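Local coordinates for protein D-glycerate 2-kinase (Thermotoga maritima, PDB 2B8N) that catalyses the magnesium-dependent transfer of phosphate from ATP to D-glycerate, giving 2-phosphoglycerate in the breakdown of serine, at residues 25-30 and 356-361; 167-172 and 230-235; 335-340 and 420-425. All coordinates share one frame; numbering follows the deposited sequence.

Contact 1 of 3, residues 25-30 and 356-361; sequences EIVKKS and ILCSAG
V27 on helix 17-32 and A360 on strand 355-361 have the nearest alpha carbons of the two segments, 7.5 Å apart, a separation at which single methyl groups and a thiol can fill the space between helix and sheet. V27 carries the helix side of the meeting with both branches. Its CG1, anti to the backbone N (chi1 171°), reaches the CB of A360 at 3.7 Å, while CG2 turns to C358 and lies 3.4 Å from SG. The second branch also comes alongside the cysteine stem, with V27 CG2 4.1 Å from C358 CB. C358 offers its sulfur in this way because SG stands anti to its own backbone N (chi1 178°). The arrangement illustrates how an alpha/beta layer is assembled: the N-terminal helix lies on one face of the mixed sheet that holds strands 355-361 and 422-428, although more than 300 residues separate the two segments. Between C358 and A360, S359 points to the other face, where its OG bonds to N338 O. The neighbouring strand 422-428 also meets this helix: V27 touches I425 and S30 touches L423. On another side of the helix, I26 and S30 touch A270 of helix 263-276.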
ATOM      1  N   GLU A  25      -9.327  17.164   9.389  1.00 31.52           N
ATOM      2  CA  GLU A  25     -10.176  16.180  10.054  1.00 32.13           C
ATOM      3  C   GLU A  25     -10.702  15.173   9.030  1.00 30.22           C
ATOM      4  O   GLU A  25     -10.618  13.986   9.262  1.00 32.20           O
ATOM      5  CB  GLU A  25     -11.330  16.812  10.842  1.00 32.11           C
ATOM      6  CG  GLU A  25     -11.673  15.984  12.062  1.00 36.28           C
ATOM      7  CD  GLU A  25     -13.125  16.034  12.435  1.00 42.35           C
ATOM      8  OE1 GLU A  25     -13.811  17.008  12.050  1.00 49.28           O
ATOM      9  OE2 GLU A  25     -13.574  15.082  13.118  1.00 48.42           O
ATOM     10  N   ILE A  26     -11.203  15.642   7.888  1.00 28.40           N
ATOM     11  CA  ILE A  26     -11.728  14.723   6.851  1.00 28.88           C
ATOM     12  C   ILE A  26     -10.675  13.708   6.376  1.00 29.83           C
ATOM     13  O   ILE A  26     -10.977  12.502   6.230  1.00 29.52           O
ATOM     14  CB  ILE A  26     -12.272  15.474   5.613  1.00 27.93           C
ATOM     15  CG1 ILE A  26     -13.531  16.256   5.979  1.00 24.52           C
ATOM     16  CG2 ILE A  26     -12.576  14.496   4.493  1.00 29.55           C
ATOM     17  CD1 ILE A  26     -13.795  17.391   5.052  1.00 24.31           C
ATOM     18  N   VAL A  27      -9.455  14.210   6.133  1.00 29.24           N
ATOM     19  CA  VAL A  27      -8.318  13.363   5.796  1.00 27.83           C
ATOM     20  C   VAL A  27      -8.007  12.404   6.933  1.00 28.89           C
ATOM     21  O   VAL A  27      -7.903  11.219   6.674  1.00 30.57           O
ATOM     22  CB  VAL A  27      -7.088  14.194   5.388  1.00 28.06           C
ATOM     23  CG1 VAL A  27      -5.861  13.321   5.249  1.00 28.72           C
ATOM     24  CG2 VAL A  27      -7.376  14.944   4.062  1.00 26.93           C
ATOM     25  N   LYS A  28      -7.923  12.880   8.180  1.00 28.96           N
ATOM     26  CA  LYS A  28      -7.617  11.983   9.323  1.00 29.95           C
ATOM     27  C   LYS A  28      -8.676  10.881   9.512  1.00 28.94           C
ATOM     28  O   LYS A  28      -8.345   9.703   9.598  1.00 30.10           O
ATOM     29  CB  LYS A  28      -7.425  12.759  10.642  1.00 30.71           C
ATOM     30  CG  LYS A  28      -5.987  13.276  10.885  1.00 33.65           C
ATOM     31  CD  LYS A  28      -5.825  13.900  12.307  1.00 34.04           C
ATOM     32  CE  LYS A  28      -4.408  14.465  12.598  1.00 38.60           C
ATOM     33  NZ  LYS A  28      -3.832  15.379  11.535  1.00 34.97           N
ATOM     34  N   LYS A  29      -9.944  11.269   9.558  1.00 28.04           N
ATOM     35  CA  LYS A  29     -11.041  10.322   9.698  1.00 26.99           C
ATOM     36  C   LYS A  29     -11.212   9.409   8.478  1.00 26.87           C
ATOM     37  O   LYS A  29     -11.658   8.275   8.632  1.00 25.74           O
ATOM     38  CB  LYS A  29     -12.353  11.073   9.956  1.00 25.66           C
ATOM     39  CG  LYS A  29     -12.437  11.748  11.301  1.00 25.52           C
ATOM     40  CD  LYS A  29     -12.864  10.763  12.386  1.00 29.59           C
ATOM     41  CE  LYS A  29     -12.680  11.342  13.800  1.00 30.66           C
ATOM     42  NZ  LYS A  29     -13.080  10.380  14.885  1.00 30.01           N
ATOM     43  N   SER A  30     -10.872   9.884   7.274  1.00 27.73           N
ATOM     44  CA  SER A  30     -11.008   9.041   6.090  1.00 27.83           C
ATOM     45  C   SER A  30     -10.055   7.855   6.148  1.00 29.17           C
ATOM     46  O   SER A  30     -10.443   6.736   5.798  1.00 29.59           O
ATOM     47  CB  SER A  30     -10.773   9.839   4.821  1.00 29.06           C
ATOM     48  OG  SER A  30     -11.759  10.847   4.702  1.00 33.44           O
ATOM     49  N   ILE A 356      -8.688  25.231  -0.103  1.00 31.63           N
ATOM     50  CA  ILE A 356      -7.774  24.417   0.697  1.00 29.81           C
ATOM     51  C   ILE A 356      -7.481  23.134  -0.049  1.00 29.49           C
ATOM     52  O   ILE A 356      -8.400  22.484  -0.542  1.00 29.84           O
ATOM     53  CB  ILE A 356      -8.348  24.121   2.102  1.00 30.88           C
ATOM     54  CG1 ILE A 356      -8.281  25.391   2.970  1.00 33.99           C
ATOM     55  CG2 ILE A 356      -7.597  22.991   2.807  1.00 26.18           C
ATOM     56  N   LEU A 357      -6.201  22.773  -0.158  1.00 29.54           N
ATOM     57  CA  LEU A 357      -5.838  21.439  -0.649  1.00 28.82           C
ATOM     58  C   LEU A 357      -4.993  20.714   0.379  1.00 29.27           C
ATOM     59  O   LEU A 357      -4.036  21.277   0.930  1.00 28.33           O
ATOM     60  CB  LEU A 357      -5.104  21.474  -1.986  1.00 27.55           C
ATOM     61  CG  LEU A 357      -4.633  20.085  -2.430  1.00 23.44           C
ATOM     62  CD1 LEU A 357      -4.585  19.993  -3.913  1.00 29.16           C
ATOM     63  CD2 LEU A 357      -3.273  19.703  -1.849  1.00 29.63           C
ATOM     64  N   CYS A 358      -5.332  19.444   0.585  1.00 30.20           N
ATOM     65  CA  CYS A 358      -4.682  18.619   1.563  1.00 28.06           C
ATOM     66  C   CYS A 358      -4.344  17.292   0.951  1.00 27.15           C
ATOM     67  O   CYS A 358      -5.234  16.597   0.497  1.00 32.00           O
ATOM     68  CB  CYS A 358      -5.629  18.367   2.708  1.00 27.83           C
ATOM     69  SG  CYS A 358      -4.901  17.281   3.962  1.00 35.82           S
ATOM     70  N   SER A 359      -3.068  16.945   0.923  1.00 24.80           N
ATOM     71  CA  SER A 359      -2.604  15.699   0.338  1.00 24.23           C
ATOM     72  C   SER A 359      -1.983  14.856   1.421  1.00 25.10           C
ATOM     73  O   SER A 359      -1.352  15.410   2.327  1.00 27.34           O
ATOM     74  CB  SER A 359      -1.549  16.013  -0.715  1.00 25.13           C
ATOM     75  OG  SER A 359      -0.361  16.511  -0.116  1.00 25.50           O
ATOM     76  N   ALA A 360      -2.125  13.532   1.355  1.00 24.71           N
ATOM     77  CA  ALA A 360      -1.604  12.694   2.439  1.00 25.80           C
ATOM     78  C   ALA A 360      -1.250  11.278   2.038  1.00 27.41           C
ATOM     79  O   ALA A 360      -2.046  10.583   1.431  1.00 28.81           O
ATOM     80  CB  ALA A 360      -2.593  12.655   3.597  1.00 24.35           C
ATOM     81  N   GLY A 361      -0.051  10.835   2.404  1.00 28.55           N
ATOM     82  CA  GLY A 361       0.266   9.429   2.329  1.00 27.40           C
ATOM     83  C   GLY A 361      -0.424   8.737   3.482  1.00 26.32           C
ATOM     84  O   GLY A 361      -0.185   9.106   4.615  1.00 24.83           O
TER

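Contact 2 of 3, residues 167-172 and 230-235; sequences IEEINT and EKYGIE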
ATOM      1  N   ILE A 167       7.950  -5.278 -13.735  1.00 31.09           N
ATOM      2  CA  ILE A 167       7.520  -5.898 -12.463  1.00 31.04           C
ATOM      3  C   ILE A 167       6.887  -7.262 -12.723  1.00 30.90           C
ATOM      4  O   ILE A 167       7.003  -8.183 -11.906  1.00 31.03           O
ATOM      5  CB  ILE A 167       6.540  -4.984 -11.654  1.00 31.93           C
ATOM      6  CG1 ILE A 167       6.078  -5.657 -10.339  1.00 34.09           C
ATOM      7  CG2 ILE A 167       5.315  -4.630 -12.470  1.00 32.28           C
ATOM      8  CD1 ILE A 167       7.108  -5.667  -9.215  1.00 34.37           C
ATOM      9  N   GLU A 168       6.222  -7.381 -13.865  1.00 30.29           N
ATOM     10  CA  GLU A 168       5.582  -8.620 -14.283  1.00 30.39           C
ATOM     11  C   GLU A 168       6.622  -9.687 -14.641  1.00 29.28           C
ATOM     12  O   GLU A 168       6.451 -10.884 -14.358  1.00 30.12           O
ATOM     13  CB  GLU A 168       4.672  -8.353 -15.490  1.00 30.50           C
ATOM     14  CG  GLU A 168       3.391  -7.546 -15.149  1.00 40.36           C
ATOM     15  CD  GLU A 168       3.567  -5.997 -15.071  1.00 49.87           C
ATOM     16  OE1 GLU A 168       4.606  -5.428 -15.491  1.00 53.78           O
ATOM     17  OE2 GLU A 168       2.631  -5.336 -14.577  1.00 57.36           O
ATOM     18  N   GLU A 169       7.706  -9.255 -15.270  1.00 27.83           N
ATOM     19  CA  GLU A 169       8.790 -10.166 -15.631  1.00 27.72           C
ATOM     20  C   GLU A 169       9.558 -10.630 -14.385  1.00 26.47           C
ATOM     21  O   GLU A 169       9.905 -11.807 -14.245  1.00 24.10           O
ATOM     22  CB  GLU A 169       9.711  -9.509 -16.666  1.00 26.58           C
ATOM     23  CG  GLU A 169       9.063  -9.372 -18.046  1.00 22.87           C
ATOM     24  CD  GLU A 169       9.872  -8.499 -19.001  1.00 27.85           C
ATOM     25  OE1 GLU A 169      10.377  -7.443 -18.577  1.00 16.80           O
ATOM     26  OE2 GLU A 169      10.007  -8.874 -20.185  1.00 30.51           O
ATOM     27  N   ILE A 170       9.779  -9.711 -13.461  1.00 26.37           N
ATOM     28  CA  ILE A 170      10.404 -10.063 -12.209  1.00 27.18           C
ATOM     29  C   ILE A 170       9.511 -11.084 -11.505  1.00 28.44           C
ATOM     30  O   ILE A 170       9.992 -12.107 -10.987  1.00 27.85           O
ATOM     31  CB  ILE A 170      10.622  -8.819 -11.345  1.00 26.13           C
ATOM     32  CG1 ILE A 170      11.673  -7.924 -12.004  1.00 29.15           C
ATOM     33  CG2 ILE A 170      11.070  -9.209  -9.931  1.00 29.53           C
ATOM     34  CD1 ILE A 170      11.868  -6.583 -11.347  1.00 30.05           C
ATOM     35  N   ASN A 171       8.207 -10.803 -11.515  1.00 28.71           N
ATOM     36  CA  ASN A 171       7.212 -11.651 -10.873  1.00 29.63           C
ATOM     37  C   ASN A 171       7.140 -13.062 -11.486  1.00 29.63           C
ATOM     38  O   ASN A 171       7.089 -14.063 -10.770  1.00 28.62           O
ATOM     39  CB  ASN A 171       5.852 -10.957 -10.941  1.00 31.02           C
ATOM     40  CG  ASN A 171       4.921 -11.350  -9.815  1.00 34.33           C
ATOM     41  OD1 ASN A 171       5.337 -11.819  -8.738  1.00 35.37           O
ATOM     42  ND2 ASN A 171       3.635 -11.124 -10.049  1.00 38.99           N
ATOM     43  N   THR A 172       7.164 -13.146 -12.808  1.00 29.85           N
ATOM     44  CA  THR A 172       7.170 -14.453 -13.466  1.00 29.80           C
ATOM     45  C   THR A 172       8.323 -15.320 -12.933  1.00 29.08           C
ATOM     46  O   THR A 172       8.119 -16.475 -12.529  1.00 29.53           O
ATOM     47  CB  THR A 172       7.223 -14.291 -14.999  1.00 29.46           C
ATOM     48  OG1 THR A 172       5.954 -13.802 -15.469  1.00 32.11           O
ATOM     49  CG2 THR A 172       7.541 -15.601 -15.694  1.00 30.39           C
ATOM     50  N   GLU A 230      16.980 -15.291 -20.061  1.00 27.16           N
ATOM     51  CA  GLU A 230      17.679 -15.225 -21.331  1.00 28.65           C
ATOM     52  C   GLU A 230      17.542 -13.816 -21.899  1.00 27.50           C
ATOM     53  O   GLU A 230      18.523 -13.239 -22.327  1.00 27.62           O
ATOM     54  CB  GLU A 230      17.157 -16.279 -22.320  1.00 28.69           C
ATOM     55  CG  GLU A 230      17.122 -15.822 -23.788  1.00 33.47           C
ATOM     56  CD  GLU A 230      16.599 -16.894 -24.739  1.00 33.38           C
ATOM     57  OE1 GLU A 230      17.337 -17.881 -24.972  1.00 34.21           O
ATOM     58  OE2 GLU A 230      15.460 -16.733 -25.260  1.00 40.50           O
ATOM     59  N   LYS A 231      16.337 -13.254 -21.883  1.00 27.28           N
ATOM     60  CA  LYS A 231      16.122 -11.922 -22.455  1.00 28.20           C
ATOM     61  C   LYS A 231      17.062 -10.871 -21.871  1.00 28.26           C
ATOM     62  O   LYS A 231      17.591 -10.046 -22.610  1.00 29.38           O
ATOM     63  CB  LYS A 231      14.676 -11.453 -22.292  1.00 27.91           C
ATOM     64  CG  LYS A 231      14.352 -10.185 -23.097  1.00 28.48           C
ATOM     65  CD  LYS A 231      12.830  -9.946 -23.225  1.00 29.41           C
ATOM     66  CE  LYS A 231      12.497  -8.460 -23.278  1.00 29.10           C
ATOM     67  NZ  LYS A 231      12.750  -7.847 -21.944  1.00 23.31           N
ATOM     68  N   TYR A 232      17.287 -10.906 -20.562  1.00 27.54           N
ATOM     69  CA  TYR A 232      18.161  -9.925 -19.915  1.00 28.04           C
ATOM     70  C   TYR A 232      19.584 -10.453 -19.685  1.00 28.73           C
ATOM     71  O   TYR A 232      20.377  -9.823 -18.984  1.00 28.96           O
ATOM     72  CB  TYR A 232      17.517  -9.418 -18.616  1.00 28.29           C
ATOM     73  CG  TYR A 232      16.211  -8.691 -18.876  1.00 29.68           C
ATOM     74  CD1 TYR A 232      16.208  -7.371 -19.309  1.00 31.63           C
ATOM     75  CD2 TYR A 232      14.983  -9.332 -18.731  1.00 31.07           C
ATOM     76  CE1 TYR A 232      15.033  -6.702 -19.574  1.00 26.06           C
ATOM     77  CE2 TYR A 232      13.793  -8.661 -18.992  1.00 34.41           C
ATOM     78  CZ  TYR A 232      13.839  -7.342 -19.419  1.00 30.07           C
ATOM     79  OH  TYR A 232      12.690  -6.653 -19.677  1.00 27.45           O
ATOM     80  N   GLY A 233      19.904 -11.601 -20.286  1.00 28.53           N
ATOM     81  CA  GLY A 233      21.229 -12.209 -20.177  1.00 27.06           C
ATOM     82  C   GLY A 233      21.679 -12.517 -18.762  1.00 26.74           C
ATOM     83  O   GLY A 233      22.853 -12.382 -18.459  1.00 25.91           O
ATOM     84  N   ILE A 234      20.770 -12.933 -17.886  1.00 27.00           N
ATOM     85  CA  ILE A 234      21.158 -13.242 -16.513  1.00 28.23           C
ATOM     86  C   ILE A 234      21.509 -14.722 -16.369  1.00 29.23           C
ATOM     87  O   ILE A 234      20.640 -15.591 -16.496  1.00 30.49           O
ATOM     88  CB  ILE A 234      20.073 -12.805 -15.521  1.00 28.58           C
ATOM     89  CG1 ILE A 234      19.964 -11.274 -15.536  1.00 32.26           C
ATOM     90  CG2 ILE A 234      20.407 -13.285 -14.106  1.00 29.50           C
ATOM     91  CD1 ILE A 234      18.614 -10.735 -15.160  1.00 34.47           C
ATOM     92  N   GLU A 235      22.789 -14.996 -16.112  1.00 28.78           N
ATOM     93  CA  GLU A 235      23.284 -16.359 -15.939  1.00 28.03           C
ATOM     94  C   GLU A 235      22.783 -16.939 -14.599  1.00 28.00           C
ATOM     95  O   GLU A 235      22.715 -16.230 -13.597  1.00 26.52           O
ATOM     96  CB  GLU A 235      24.817 -16.379 -16.024  1.00 27.43           C
TER
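E169, near the start of helix 167-175, meets K231, the last residue of helix 222-231, and Y232 just after it, where that helix closes in a Schellman motif with G233, at positive phi, as its C-prime residue. The meeting is polar and lies at the surface of the DUF4147 region. The hydroxyl of Y232 donates to the carboxylate, OH to E169 OE1 at 2.7 Å, arriving on the syn side but 28° out of the carboxylate plane. The acid group sits at the edge of the ring and is turned nearly perpendicular to it, the two planes 87° apart. Its other oxygen takes a weak, long salt bridge, E169 OE2 to K231 NZ at 3.4 Å, made by a lysine chain that bends at its last two torsions to bring the amine round. On its own helix, E169 OE1 also accepts the backbone N of S166, just ahead of the first turn. With an alanine here, the Y232 hydroxyl and S166 N would probably be left without this shared acceptor, and the K231 amine without its nearby negative charge. In the next shell, L160 of helix 150-162 packs against Y232, with S163 and A165 also touching it, while V228 touches E169. The Schellman turn next to K231 and Y232 is closed by I234 N to L229 O and, inside it, by G233 N to E230 O at 3.0 Å.

Contact 3 of 3, residues 335-340 and 420-425; sequences GGRNQE and VNDLII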
ATOM      1  N   GLY A 335      11.754  15.796   0.806  1.00 28.55           N
ATOM      2  CA  GLY A 335      10.364  15.936   0.405  1.00 29.48           C
ATOM      3  C   GLY A 335       9.723  14.582   0.177  1.00 31.02           C
ATOM      4  O   GLY A 335      10.156  13.565   0.730  1.00 34.39           O
ATOM      5  N   GLY A 336       8.667  14.563  -0.617  1.00 30.12           N
ATOM      6  CA  GLY A 336       7.980  13.316  -0.905  1.00 29.09           C
ATOM      7  C   GLY A 336       6.948  13.627  -1.947  1.00 27.93           C
ATOM      8  O   GLY A 336       6.706  14.797  -2.209  1.00 26.70           O
ATOM      9  N   ARG A 337       6.345  12.612  -2.554  1.00 27.10           N
ATOM     10  CA  ARG A 337       5.361  12.887  -3.596  1.00 27.86           C
ATOM     11  C   ARG A 337       4.197  13.781  -3.121  1.00 29.34           C
ATOM     12  O   ARG A 337       3.835  14.752  -3.807  1.00 31.55           O
ATOM     13  CB  ARG A 337       4.835  11.608  -4.232  1.00 28.05           C
ATOM     14  CG  ARG A 337       4.109  10.642  -3.310  1.00 30.75           C
ATOM     15  CD  ARG A 337       4.108   9.266  -3.958  1.00 29.95           C
ATOM     16  NE  ARG A 337       3.130   8.349  -3.372  1.00 34.08           N
ATOM     17  CZ  ARG A 337       3.423   7.260  -2.660  1.00 34.45           C
ATOM     18  NH1 ARG A 337       4.674   6.884  -2.428  1.00 36.79           N
ATOM     19  NH2 ARG A 337       2.440   6.511  -2.192  1.00 36.82           N
ATOM     20  N   ASN A 338       3.606  13.469  -1.966  1.00 27.88           N
ATOM     21  CA  ASN A 338       2.458  14.245  -1.508  1.00 26.59           C
ATOM     22  C   ASN A 338       2.840  15.692  -1.157  1.00 25.99           C
ATOM     23  O   ASN A 338       2.032  16.633  -1.311  1.00 24.97           O
ATOM     24  CB  ASN A 338       1.742  13.532  -0.347  1.00 27.47           C
ATOM     25  CG  ASN A 338       1.124  12.176  -0.771  1.00 30.23           C
ATOM     26  OD1 ASN A 338       0.211  12.146  -1.582  1.00 26.13           O
ATOM     27  ND2 ASN A 338       1.618  11.067  -0.204  1.00 31.16           N
ATOM     28  N   GLN A 339       4.068  15.893  -0.706  1.00 26.02           N
ATOM     29  CA  GLN A 339       4.511  17.244  -0.337  1.00 26.38           C
ATOM     30  C   GLN A 339       4.802  18.089  -1.587  1.00 26.90           C
ATOM     31  O   GLN A 339       4.566  19.313  -1.587  1.00 27.65           O
ATOM     32  CB  GLN A 339       5.716  17.186   0.600  1.00 25.24           C
ATOM     33  CG  GLN A 339       5.376  16.693   1.990  1.00 22.33           C
ATOM     34  CD  GLN A 339       6.580  16.208   2.756  1.00 26.13           C
ATOM     35  OE1 GLN A 339       7.555  16.925   2.896  1.00 33.26           O
ATOM     36  NE2 GLN A 339       6.521  14.986   3.256  1.00 31.73           N
ATOM     37  N   GLU A 340       5.269  17.441  -2.659  1.00 26.19           N
ATOM     38  CA  GLU A 340       5.468  18.135  -3.947  1.00 27.41           C
ATOM     39  C   GLU A 340       4.151  18.493  -4.605  1.00 27.24           C
ATOM     40  O   GLU A 340       4.015  19.573  -5.167  1.00 25.57           O
ATOM     41  CB  GLU A 340       6.322  17.327  -4.920  1.00 26.50           C
ATOM     42  CG  GLU A 340       7.774  17.404  -4.572  1.00 32.74           C
ATOM     43  CD  GLU A 340       8.675  17.178  -5.731  1.00 37.01           C
ATOM     44  OE1 GLU A 340       8.175  17.038  -6.881  1.00 31.44           O
ATOM     45  OE2 GLU A 340       9.897  17.155  -5.466  1.00 38.30           O
ATOM     46  N   VAL A 420      -2.479   2.439   2.020  1.00 25.43           N
ATOM     47  CA  VAL A 420      -3.244   2.227   0.801  1.00 27.08           C
ATOM     48  C   VAL A 420      -3.009   3.380  -0.152  1.00 27.69           C
ATOM     49  O   VAL A 420      -3.923   3.824  -0.825  1.00 28.05           O
ATOM     50  CB  VAL A 420      -4.761   2.045   1.064  1.00 28.58           C
ATOM     51  CG1 VAL A 420      -5.000   0.887   2.000  1.00 28.68           C
ATOM     52  CG2 VAL A 420      -5.395   3.331   1.614  1.00 28.83           C
ATOM     53  N   ASN A 421      -1.757   3.833  -0.211  1.00 29.38           N
ATOM     54  CA  ASN A 421      -1.302   4.900  -1.105  1.00 28.96           C
ATOM     55  C   ASN A 421      -1.846   6.294  -0.700  1.00 28.64           C
ATOM     56  O   ASN A 421      -1.862   6.611   0.480  1.00 29.18           O
ATOM     57  CB  ASN A 421      -1.535   4.503  -2.574  1.00 28.78           C
ATOM     58  CG  ASN A 421      -0.752   3.247  -2.961  1.00 31.80           C
ATOM     59  OD1 ASN A 421      -1.327   2.231  -3.405  1.00 25.85           O
ATOM     60  ND2 ASN A 421       0.575   3.316  -2.786  1.00 15.76           N
ATOM     61  N   ASP A 422      -2.273   7.120  -1.657  1.00 29.50           N
ATOM     62  CA  ASP A 422      -2.432   8.562  -1.414  1.00 29.84           C
ATOM     63  C   ASP A 422      -3.903   9.029  -1.451  1.00 29.20           C
ATOM     64  O   ASP A 422      -4.695   8.566  -2.280  1.00 29.75           O
ATOM     65  CB  ASP A 422      -1.564   9.348  -2.429  1.00 28.70           C
ATOM     66  CG  ASP A 422      -0.067   8.978  -2.347  1.00 34.89           C
ATOM     67  OD1 ASP A 422       0.361   8.440  -1.299  1.00 39.67           O
ATOM     68  OD2 ASP A 422       0.693   9.241  -3.311  1.00 33.55           O
ATOM     69  N   LEU A 423      -4.250   9.932  -0.542  1.00 27.34           N
ATOM     70  CA  LEU A 423      -5.534  10.644  -0.589  1.00 28.58           C
ATOM     71  C   LEU A 423      -5.271  12.150  -0.769  1.00 28.63           C
ATOM     72  O   LEU A 423      -4.460  12.722  -0.037  1.00 28.84           O
ATOM     73  CB  LEU A 423      -6.339  10.406   0.705  1.00 29.38           C
ATOM     74  CG  LEU A 423      -7.635  11.209   0.878  1.00 27.09           C
ATOM     75  CD1 LEU A 423      -8.581  10.902  -0.261  1.00 30.14           C
ATOM     76  CD2 LEU A 423      -8.300  10.950   2.201  1.00 28.41           C
ATOM     77  N   ILE A 424      -5.946  12.767  -1.740  1.00 27.09           N
ATOM     78  CA  ILE A 424      -5.895  14.202  -1.923  1.00 27.47           C
ATOM     79  C   ILE A 424      -7.308  14.749  -1.874  1.00 28.38           C
ATOM     80  O   ILE A 424      -8.196  14.206  -2.502  1.00 28.48           O
ATOM     81  CB  ILE A 424      -5.297  14.612  -3.267  1.00 28.63           C
ATOM     82  CG1 ILE A 424      -3.863  14.087  -3.423  1.00 28.85           C
ATOM     83  CG2 ILE A 424      -5.323  16.157  -3.393  1.00 34.47           C
ATOM     84  CD1 ILE A 424      -3.750  12.751  -4.104  1.00 33.19           C
ATOM     85  N   ILE A 425      -7.496  15.840  -1.138  1.00 30.31           N
ATOM     86  CA  ILE A 425      -8.795  16.502  -1.000  1.00 31.03           C
ATOM     87  C   ILE A 425      -8.658  18.021  -1.281  1.00 30.08           C
ATOM     88  O   ILE A 425      -7.760  18.692  -0.750  1.00 29.88           O
ATOM     89  CB  ILE A 425      -9.340  16.296   0.405  1.00 33.06           C
ATOM     90  CG1 ILE A 425      -9.600  14.809   0.647  1.00 38.66           C
ATOM     91  CG2 ILE A 425     -10.629  17.068   0.616  1.00 33.48           C
TER
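D422, at the start of strand 422-428, is gripped by R337 and N338, consecutive residues in the first turn of helix 337-348. The salt bridge is led by R337 NE, which meets D422 OD2 at 2.6 Å with an N-H...O angle of 160°. OD2 lies near the guanidinium plane and offers its syn lone pair. The second arm is weaker: R337 NH2 reaches D422 OD1 at 3.0 Å, but its angle is only 125°, as the guanidinium and carboxylate planes are inclined to each other. N338 comes from a different direction. Its ND2 donates to D422 OD1 at 3.1 Å, almost straight at 169°, from above the carboxylate plane and with the amide set steeply to it. Thus OD1 takes two donors, and the carboxylate is fixed both along an edge and from over a face.

Helix 337-348 is the connection of a beta-alpha-beta crossover between the parallel strands 317-323 and 355-361, with strand 422-428 running antiparallel between them; two good bonds and a weak one join the beginning of the helix to that middle strand. The helix start has a second holder in D366, whose carboxylate accepts the backbone N of N338 and of Q339. Within the turn, E340 N bonds to the carbonyl O of G336, the N-cap residue, at 3.0 Å. R337 reaches across by an extended chain from CG to NE, which brings CD to 3.5 Å from D422 OD2. Beyond the acid, N421 ND2 lies obliquely off the guanidinium, 3.7 Å from R337 NH2, and E324 touches both R337 and N421. L423, pointing away from the helix start, packs on V266 and C267 of helix 263-276.

From the N terminus, helix 17-32 opens the longest loop, which contact 1 closes only at strand 355-361; the chain thereby brings its first helix to the C-terminal mixed sheet. Contact 2 nests inside that loop, tying two helices of the DUF4147 region about 39 Å from contact 1, centre to centre, on the opposite side of the chain's centre. Contact 3 begins after contact 2 has closed, so these two are in series, but it crosses contact 1: segment 335-340 precedes 356-361, and 420-425 follows it. Contacts 1 and 3 touch, with adjacent strands 355-361 and 422-428 receiving helices on opposite faces of one sheet.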